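Local coordinates for chain length determinant protein (Shigella flexneri, PDB 4E2H) that probably regulates the length of lipopolysaccharide O-antigen chains, as an inner-membrane protein whose periplasmic domain assembles from several copies, at residues C[149-152]-C[153-157]; C[157-160]-C[161-165]; C[189-192]-C[193-196]; C[207-210]-C[211-215]. All blocks are in the same frame, centred on the assembly; numbering follows the deposited sequence.

Contact 1: C[149-152]-C[153-157]; sequences DLRI and RQIQE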
# COMPACT_ATOMS: atom_id res chain seq x y z
N ASP C 149 -31.30 4.77 -8.96
CA ASP C 149 -32.25 5.76 -9.47
C ASP C 149 -32.58 5.61 -10.96
O ASP C 149 -33.74 5.76 -11.37
CB ASP C 149 -31.81 7.18 -9.12
CG ASP C 149 -31.67 7.35 -7.62
OD1 ASP C 149 -32.04 6.38 -6.91
OD2 ASP C 149 -31.21 8.41 -7.15
N LEU C 150 -31.58 5.28 -11.76
CA LEU C 150 -31.86 4.88 -13.14
C LEU C 150 -32.82 3.69 -13.20
O LEU C 150 -33.75 3.69 -13.99
CB LEU C 150 -30.58 4.52 -13.90
CG LEU C 150 -30.83 3.68 -15.16
CD1 LEU C 150 -31.30 4.56 -16.30
CD2 LEU C 150 -29.56 2.92 -15.58
N ARG C 151 -32.62 2.67 -12.37
CA ARG C 151 -33.51 1.53 -12.40
C ARG C 151 -34.91 2.00 -12.01
O ARG C 151 -35.89 1.57 -12.63
CB ARG C 151 -33.02 0.39 -11.51
CG ARG C 151 -33.82 -0.91 -11.62
CD ARG C 151 -34.18 -1.25 -13.10
NE ARG C 151 -34.48 -2.68 -13.23
CZ ARG C 151 -34.44 -3.37 -14.37
NH1 ARG C 151 -34.13 -2.78 -15.51
NH2 ARG C 151 -34.73 -4.67 -14.38
N ILE C 152 -35.01 2.93 -11.05
CA ILE C 152 -36.34 3.52 -10.71
C ILE C 152 -36.99 4.32 -11.85
O ILE C 152 -38.21 4.30 -12.01
CB ILE C 152 -36.35 4.38 -9.42
CG1 ILE C 152 -36.54 3.50 -8.17
CG2 ILE C 152 -37.50 5.35 -9.42
CD1 ILE C 152 -36.67 2.02 -8.44
N ARG C 153 -36.21 5.06 -12.64
CA ARG C 153 -36.84 5.78 -13.75
C ARG C 153 -37.34 4.75 -14.74
O ARG C 153 -38.42 4.91 -15.31
CB ARG C 153 -35.91 6.82 -14.39
CG ARG C 153 -35.56 7.96 -13.44
CD ARG C 153 -34.68 9.05 -14.07
NE ARG C 153 -33.49 8.52 -14.74
CZ ARG C 153 -32.32 8.27 -14.14
NH1 ARG C 153 -32.18 8.51 -12.83
NH2 ARG C 153 -31.29 7.78 -14.83
N GLN C 154 -36.60 3.66 -14.91
CA GLN C 154 -37.04 2.60 -15.81
C GLN C 154 -38.37 2.04 -15.35
O GLN C 154 -39.28 1.84 -16.14
CB GLN C 154 -35.98 1.49 -15.89
CG GLN C 154 -34.75 1.92 -16.66
CD GLN C 154 -33.77 0.80 -16.91
OE1 GLN C 154 -33.60 -0.11 -16.06
NE2 GLN C 154 -33.14 0.83 -18.08
N ILE C 155 -38.48 1.79 -14.06
CA ILE C 155 -39.72 1.33 -13.48
C ILE C 155 -40.85 2.36 -13.64
O ILE C 155 -41.92 2.01 -14.12
CB ILE C 155 -39.54 0.90 -12.00
CG1 ILE C 155 -38.91 -0.49 -11.94
CG2 ILE C 155 -40.87 0.92 -11.26
CD1 ILE C 155 -37.84 -0.66 -10.87
N GLN C 156 -40.62 3.63 -13.28
CA GLN C 156 -41.64 4.68 -13.48
C GLN C 156 -42.16 4.67 -14.91
O GLN C 156 -43.34 4.91 -15.16
CB GLN C 156 -41.10 6.08 -13.16
CG GLN C 156 -41.56 6.62 -11.80
CD GLN C 156 -40.50 7.51 -11.12
OE1 GLN C 156 -39.50 7.89 -11.74
NE2 GLN C 156 -40.72 7.84 -9.84
N GLU C 157 -41.26 4.37 -15.84
CA GLU C 157 -41.54 4.46 -17.25
C GLU C 157 -42.42 3.30 -17.69
O GLU C 157 -43.42 3.48 -18.40
CB GLU C 157 -40.22 4.45 -18.02
CG GLU C 157 -40.32 4.71 -19.48
CD GLU C 157 -40.49 6.20 -19.81
OE1 GLU C 157 -40.57 7.03 -18.85
OE2 GLU C 157 -40.54 6.54 -21.03
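R151 and Q154, three residues apart on one helix, are joined by a side-chain hydrogen bond, the two planes 49° apart: R151 NH1 donates to Q154 OE1 over 2.8 Å with an N-H...O angle of 163°. The oxygen lies at the guanidinium edge, in its plane, whereas the donor stands 35° out of the amide's carbonyl plane. R151 reaches there because its chain, starting anti to the backbone N, bends at chi2. On another side of the helix, I152 CD1 meets I155 CD1 at 3.8 Å, two branched apolar chains suited to a buried seam. R153, kinked at chi3, is long enough to fold back over the preceding turn and lay one guanidinium face against L150 CA, offset toward its rim, with R153 NH2 3.5 Å from L150 CB. Backbone bonds such as R153 N to D149 O (2.9 Å) hold these turns. Farther out, R151 NH2 binds the carbonyl of V178, which fixes the guanidinium from a second direction, and L150 and Q154 pack on L203 and V204 of the second subunit. Such i to i+3 pairing is the grammar of a regular alpha helix, here the long periplasmic helix 97-164 of the Wzz fold.

Contact 2: C[157-160]-C[161-165]; sequences EALQ and YANQA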
# COMPACT_ATOMS: atom_id res chain seq x y z
N GLU C 157 -41.26 4.37 -15.84
CA GLU C 157 -41.54 4.46 -17.25
C GLU C 157 -42.42 3.30 -17.69
O GLU C 157 -43.42 3.48 -18.40
CB GLU C 157 -40.22 4.45 -18.02
CG GLU C 157 -40.32 4.71 -19.48
CD GLU C 157 -40.49 6.20 -19.81
OE1 GLU C 157 -40.57 7.03 -18.85
OE2 GLU C 157 -40.54 6.54 -21.03
N ALA C 158 -42.06 2.11 -17.24
CA ALA C 158 -42.80 0.92 -17.65
C ALA C 158 -44.20 0.86 -17.01
O ALA C 158 -45.05 0.06 -17.40
CB ALA C 158 -42.02 -0.34 -17.32
N LEU C 159 -44.44 1.71 -16.01
CA LEU C 159 -45.72 1.71 -15.34
C LEU C 159 -46.72 2.31 -16.29
O LEU C 159 -47.85 1.84 -16.40
CB LEU C 159 -45.68 2.53 -14.06
CG LEU C 159 -47.02 2.69 -13.35
CD1 LEU C 159 -47.55 1.34 -12.93
CD2 LEU C 159 -46.82 3.57 -12.13
N GLN C 160 -46.29 3.36 -16.99
CA GLN C 160 -47.09 3.97 -18.03
C GLN C 160 -47.46 2.92 -19.08
O GLN C 160 -48.63 2.74 -19.40
CB GLN C 160 -46.30 5.10 -18.68
CG GLN C 160 -46.08 6.27 -17.76
CD GLN C 160 -45.36 7.40 -18.45
OE1 GLN C 160 -44.30 7.19 -19.06
NE2 GLN C 160 -45.93 8.61 -18.37
N TYR C 161 -46.46 2.22 -19.62
CA TYR C 161 -46.73 1.19 -20.63
C TYR C 161 -47.80 0.24 -20.11
O TYR C 161 -48.74 -0.08 -20.81
CB TYR C 161 -45.47 0.38 -20.99
CG TYR C 161 -44.21 1.18 -21.29
CD1 TYR C 161 -44.26 2.51 -21.67
CD2 TYR C 161 -42.95 0.58 -21.19
CE1 TYR C 161 -43.11 3.23 -21.94
CE2 TYR C 161 -41.79 1.28 -21.46
CZ TYR C 161 -41.86 2.61 -21.83
OH TYR C 161 -40.71 3.32 -22.10
N ALA C 162 -47.64 -0.23 -18.88
CA ALA C 162 -48.60 -1.19 -18.35
C ALA C 162 -50.00 -0.56 -18.19
O ALA C 162 -50.98 -1.13 -18.63
CB ALA C 162 -48.13 -1.80 -17.06
N ASN C 163 -50.08 0.62 -17.56
CA ASN C 163 -51.35 1.35 -17.49
C ASN C 163 -52.06 1.41 -18.84
O ASN C 163 -53.23 1.01 -18.95
CB ASN C 163 -51.15 2.77 -16.95
CG ASN C 163 -50.98 2.80 -15.45
OD1 ASN C 163 -51.22 1.80 -14.75
ND2 ASN C 163 -50.56 3.96 -14.92
N GLN C 164 -51.36 1.88 -19.86
CA GLN C 164 -51.98 2.03 -21.17
C GLN C 164 -52.48 0.71 -21.75
O GLN C 164 -53.51 0.68 -22.45
CB GLN C 164 -51.04 2.72 -22.15
CG GLN C 164 -51.79 3.65 -23.10
CD GLN C 164 -50.91 4.21 -24.20
OE1 GLN C 164 -49.98 4.99 -23.94
NE2 GLN C 164 -51.20 3.80 -25.44
N ALA C 165 -51.76 -0.37 -21.48
CA ALA C 165 -52.14 -1.70 -21.97
C ALA C 165 -53.04 -2.40 -20.95
O ALA C 165 -53.30 -3.61 -21.06
CB ALA C 165 -50.91 -2.54 -22.25
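The last turns of the long helix 97-164 carry an i to i+4 packing of Y161 on E157, with A158 alongside. Y161 CG is anti to its carbonyl carbon (chi1 -48°), which turns the ring back over the preceding turn. There E157 O sits 3.4 Å above the ring plane, over its centre, and A158 CB is 4.1 Å from Y161 CD2; alanine is small enough to let the ring lie close to the backbone. Toward the far end of the tyrosine, Y161 CZ is 3.5 Å from E157 CG, and the carboxylate stands nearly perpendicular to the ring. On another side, N163 folds back against the preceding turn, its CG 3.4 Å from L159 O. In the backbone, Q164 N reaches Q160 O over 2.9 Å. A165 is the first residue to leave helical geometry. E157 OE2 is bonded to T200 OG1 of the second subunit, and S193 of that subunit packs on Y161. An aromatic face over a carbonyl oxygen brings little electrostatic gain, so the ring is probably held by burial and shape, while E157 OE2 is engaged by T200 of the second subunit.

Contact 3: C[189-192]-C[193-196]; sequences EALE and SMIK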
# COMPACT_ATOMS: atom_id res chain seq x y z
N GLU C 189 -49.78 -3.28 -10.72
CA GLU C 189 -49.83 -3.39 -9.28
C GLU C 189 -48.44 -3.62 -8.67
O GLU C 189 -48.11 -3.08 -7.61
CB GLU C 189 -50.85 -4.43 -8.83
CG GLU C 189 -52.17 -3.79 -8.44
CD GLU C 189 -53.17 -4.79 -7.88
OE1 GLU C 189 -53.45 -5.80 -8.57
OE2 GLU C 189 -53.66 -4.58 -6.74
N ALA C 190 -47.60 -4.41 -9.35
CA ALA C 190 -46.24 -4.63 -8.87
C ALA C 190 -45.33 -3.42 -9.11
O ALA C 190 -44.64 -2.97 -8.19
CB ALA C 190 -45.63 -5.88 -9.50
N LEU C 191 -45.33 -2.90 -10.34
CA LEU C 191 -44.46 -1.77 -10.64
C LEU C 191 -44.78 -0.60 -9.70
O LEU C 191 -43.89 0.09 -9.21
CB LEU C 191 -44.55 -1.36 -12.12
CG LEU C 191 -44.21 -2.38 -13.22
CD1 LEU C 191 -44.30 -1.71 -14.59
CD2 LEU C 191 -42.82 -3.04 -13.08
N GLU C 192 -46.06 -0.40 -9.42
CA GLU C 192 -46.47 0.75 -8.63
C GLU C 192 -45.99 0.69 -7.17
O GLU C 192 -45.48 1.68 -6.64
CB GLU C 192 -47.97 0.95 -8.68
CG GLU C 192 -48.37 2.34 -8.29
CD GLU C 192 -49.80 2.67 -8.70
OE1 GLU C 192 -50.46 1.81 -9.34
OE2 GLU C 192 -50.26 3.80 -8.39
N SER C 193 -46.19 -0.44 -6.52
CA SER C 193 -45.62 -0.67 -5.20
C SER C 193 -44.24 -1.20 -5.50
O SER C 193 -44.09 -2.37 -5.83
CB SER C 193 -46.41 -1.73 -4.45
OG SER C 193 -45.53 -2.57 -3.71
N MSE C 194 -43.23 -0.35 -5.38
CA MSE C 194 -41.92 -0.62 -5.96
C MSE C 194 -41.35 0.76 -6.12
O MSE C 194 -40.25 1.04 -5.65
CB MSE C 194 -42.07 -1.31 -7.31
CG MSE C 194 -40.76 -1.67 -8.01
SE MSE C 194 -40.74 -3.54 -8.68
CE MSE C 194 -40.27 -3.18 -10.54
N ILE C 195 -42.13 1.63 -6.73
CA ILE C 195 -41.89 3.06 -6.67
C ILE C 195 -42.33 3.58 -5.29
O ILE C 195 -41.66 4.42 -4.69
CB ILE C 195 -42.65 3.81 -7.81
CG1 ILE C 195 -42.21 3.24 -9.17
CG2 ILE C 195 -42.38 5.30 -7.76
CD1 ILE C 195 -43.29 3.28 -10.23
N LYS C 196 -43.45 3.06 -4.79
CA LYS C 196 -43.87 3.28 -3.41
C LYS C 196 -42.78 2.87 -2.40
O LYS C 196 -42.66 3.45 -1.31
CB LYS C 196 -45.16 2.50 -3.13
CG LYS C 196 -46.14 3.21 -2.21
CD LYS C 196 -46.22 2.57 -0.80
CE LYS C 196 -47.04 3.45 0.18
NZ LYS C 196 -48.31 4.00 -0.38
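The flat groups between E189-E192 and S193-K196 are peptide units and carboxylates, for there is no ring. I195 CD1 comes to 3.4 Å from L191 O, the oxygen end of one of these peptides. The E189 carboxylate turns away from the contact, its OE1 forming a salt bridge with K169, and E192 meets the next residue through CB and CG, near the backbone, and not through its carboxylate. The peptide between S193 and M194 is turned out of helical geometry (S193 psi 101°, M194 phi 156°). It leaves two carbonyl oxygens implausibly near each other, so its orientation is doubtful, as are the short approaches of M194 CB to L191 O and A190 O beside it. Around it the backbone bonds are slack: S193 N to E189 O and I195 N to L191 O are both weak, at 3.4 Å each. Regular bonding returns with K196 N, which meets E192 O at 3.1 Å and a good angle. Among the side chains, L191 and M194 run side by side in the same direction, with L191 CD2 3.6 Å from M194 CE. M194 is modelled as selenomethionine; its long selenoether chain, standing in for methionine, bends at chi2 and chi3 to lie against L191. Both face the long helix of the same chain, L191 resting on A158 and M194 on I155, while S193 adjoins Y161 of the third subunit. Chemically, as modelled, this turn probably relies more on apolar burial than on strong backbone bonds, and the charge of E189 is tied to K169, outside this turn.

Contact 4: C[207-210]-C[211-215]; sequences PNYY and QTRQN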
# COMPACT_ATOMS: atom_id res chain seq x y z
N PRO C 207 -18.03 -6.33 -3.87
CA PRO C 207 -17.44 -6.92 -2.67
C PRO C 207 -16.34 -6.01 -2.14
O PRO C 207 -16.14 -5.92 -0.92
CB PRO C 207 -16.84 -8.23 -3.17
CG PRO C 207 -17.58 -8.51 -4.47
CD PRO C 207 -17.84 -7.18 -5.06
N ASN C 208 -15.65 -5.33 -3.05
CA ASN C 208 -14.64 -4.36 -2.66
C ASN C 208 -15.19 -3.27 -1.75
O ASN C 208 -14.45 -2.64 -0.99
CB ASN C 208 -14.03 -3.67 -3.88
CG ASN C 208 -13.19 -2.46 -3.48
OD1 ASN C 208 -13.68 -1.32 -3.50
ND2 ASN C 208 -11.94 -2.71 -3.09
N TYR C 209 -16.49 -3.03 -1.86
CA TYR C 209 -17.10 -2.01 -1.03
C TYR C 209 -17.13 -2.48 0.41
O TYR C 209 -16.85 -1.70 1.32
CB TYR C 209 -18.50 -1.71 -1.50
CG TYR C 209 -19.22 -0.77 -0.58
CD1 TYR C 209 -18.92 0.59 -0.56
CD2 TYR C 209 -20.18 -1.23 0.30
CE1 TYR C 209 -19.58 1.46 0.30
CE2 TYR C 209 -20.85 -0.37 1.16
CZ TYR C 209 -20.54 0.97 1.16
OH TYR C 209 -21.22 1.82 2.02
N TYR C 210 -17.49 -3.74 0.64
CA TYR C 210 -17.52 -4.24 2.01
C TYR C 210 -16.11 -4.33 2.62
O TYR C 210 -15.94 -4.03 3.80
CB TYR C 210 -18.28 -5.57 2.12
CG TYR C 210 -19.64 -5.47 1.51
CD1 TYR C 210 -20.58 -4.58 2.01
CD2 TYR C 210 -20.01 -6.26 0.42
CE1 TYR C 210 -21.84 -4.45 1.43
CE2 TYR C 210 -21.27 -6.16 -0.16
CZ TYR C 210 -22.19 -5.24 0.35
OH TYR C 210 -23.44 -5.11 -0.20
N GLN C 211 -15.12 -4.74 1.83
CA GLN C 211 -13.74 -4.84 2.33
C GLN C 211 -13.25 -3.47 2.74
O GLN C 211 -12.71 -3.28 3.84
CB GLN C 211 -12.78 -5.36 1.25
CG GLN C 211 -13.05 -6.76 0.76
CD GLN C 211 -12.12 -7.14 -0.36
OE1 GLN C 211 -11.07 -6.52 -0.55
NE2 GLN C 211 -12.49 -8.17 -1.14
N THR C 212 -13.44 -2.53 1.83
CA THR C 212 -13.06 -1.15 2.06
C THR C 212 -13.72 -0.65 3.35
O THR C 212 -13.07 -0.02 4.18
CB THR C 212 -13.48 -0.29 0.86
OG1 THR C 212 -12.48 -0.40 -0.18
CG2 THR C 212 -13.65 1.14 1.28
N ARG C 213 -15.00 -0.96 3.53
CA ARG C 213 -15.75 -0.43 4.67
C ARG C 213 -15.24 -0.94 6.00
O ARG C 213 -15.22 -0.21 7.00
CB ARG C 213 -17.25 -0.74 4.54
CG ARG C 213 -18.06 -0.22 5.71
CD ARG C 213 -19.49 0.15 5.31
NE ARG C 213 -20.44 -0.60 6.11
CZ ARG C 213 -21.11 -1.67 5.67
NH1 ARG C 213 -20.95 -2.09 4.42
NH2 ARG C 213 -21.95 -2.30 6.48
N GLN C 214 -14.87 -2.22 6.02
CA GLN C 214 -14.29 -2.84 7.20
C GLN C 214 -12.91 -2.26 7.42
O GLN C 214 -12.49 -2.04 8.55
CB GLN C 214 -14.23 -4.36 7.02
CG GLN C 214 -13.57 -5.10 8.17
CD GLN C 214 -14.25 -4.86 9.51
OE1 GLN C 214 -13.77 -4.08 10.33
NE2 GLN C 214 -15.37 -5.54 9.73
N ASN C 215 -12.21 -1.98 6.32
CA ASN C 215 -10.86 -1.45 6.41
C ASN C 215 -10.84 -0.10 7.11
O ASN C 215 -9.89 0.23 7.81
CB ASN C 215 -10.22 -1.33 5.03
CG ASN C 215 -8.72 -1.26 5.10
OD1 ASN C 215 -8.13 -1.03 6.17
ND2 ASN C 215 -8.07 -1.46 3.95
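Successive i to i+4 bonds run through P207-N215, beginning with Q211 N to P207 O at 3.2 Å. Proline, lacking an N-H, is at home in the first turn of a helix, where none is needed. N208 O is gripped twice: T212 N donates from 3.0 Å, above the carbonyl plane, and T212 OG1 adds a weak bond at 3.1 Å. That hydroxyl can do so because it stands beside the backbone N (chi1 -82°), directed back to the previous turn, a habit that lets threonine serve within a helix. R213 leaves its backbone anti to the N and then bends at chi3 (122°), bringing NH1 up against both tyrosine rings, which approach it from the same general side. R213 NH1 lies at the ring edge of Y210 rather than over its face, 3.5 Å from CD1, with the two planes inclined at 70°; it is also 3.7 Å from Y209 CE2. R213 NH2 makes a salt bridge to E146 of the third subunit. Y209 OH bonds to E141, and its ring stacks with F205. Helix 207-219 lies along helix 97-164 of its own chain, meeting L137 and Q140, and against V142, V143 and E146 of the third subunit.

In the fold
Contacts 1 and 2 are consecutive lengths of helix 97-164, sharing E157, with centres 12 Å apart. The short helix of contact 3 returns alongside both, 11 Å from contact 1 and 12 Å from contact 2 between centres: M194 CE lies 3.3 Å from I155 CG1, and L191 CD1 lies 3.4 Å from A158 O. Together the three build the end of the elongated chain remote from its sheet. Contact 4 stands apart, its centre 28 Å from that of contact 1 and nearest atoms about 15 Å away. Contacts 1 and 2 both meet the second subunit and contacts 3 and 4 both meet the third, which R151 of contact 1 also touches through S188.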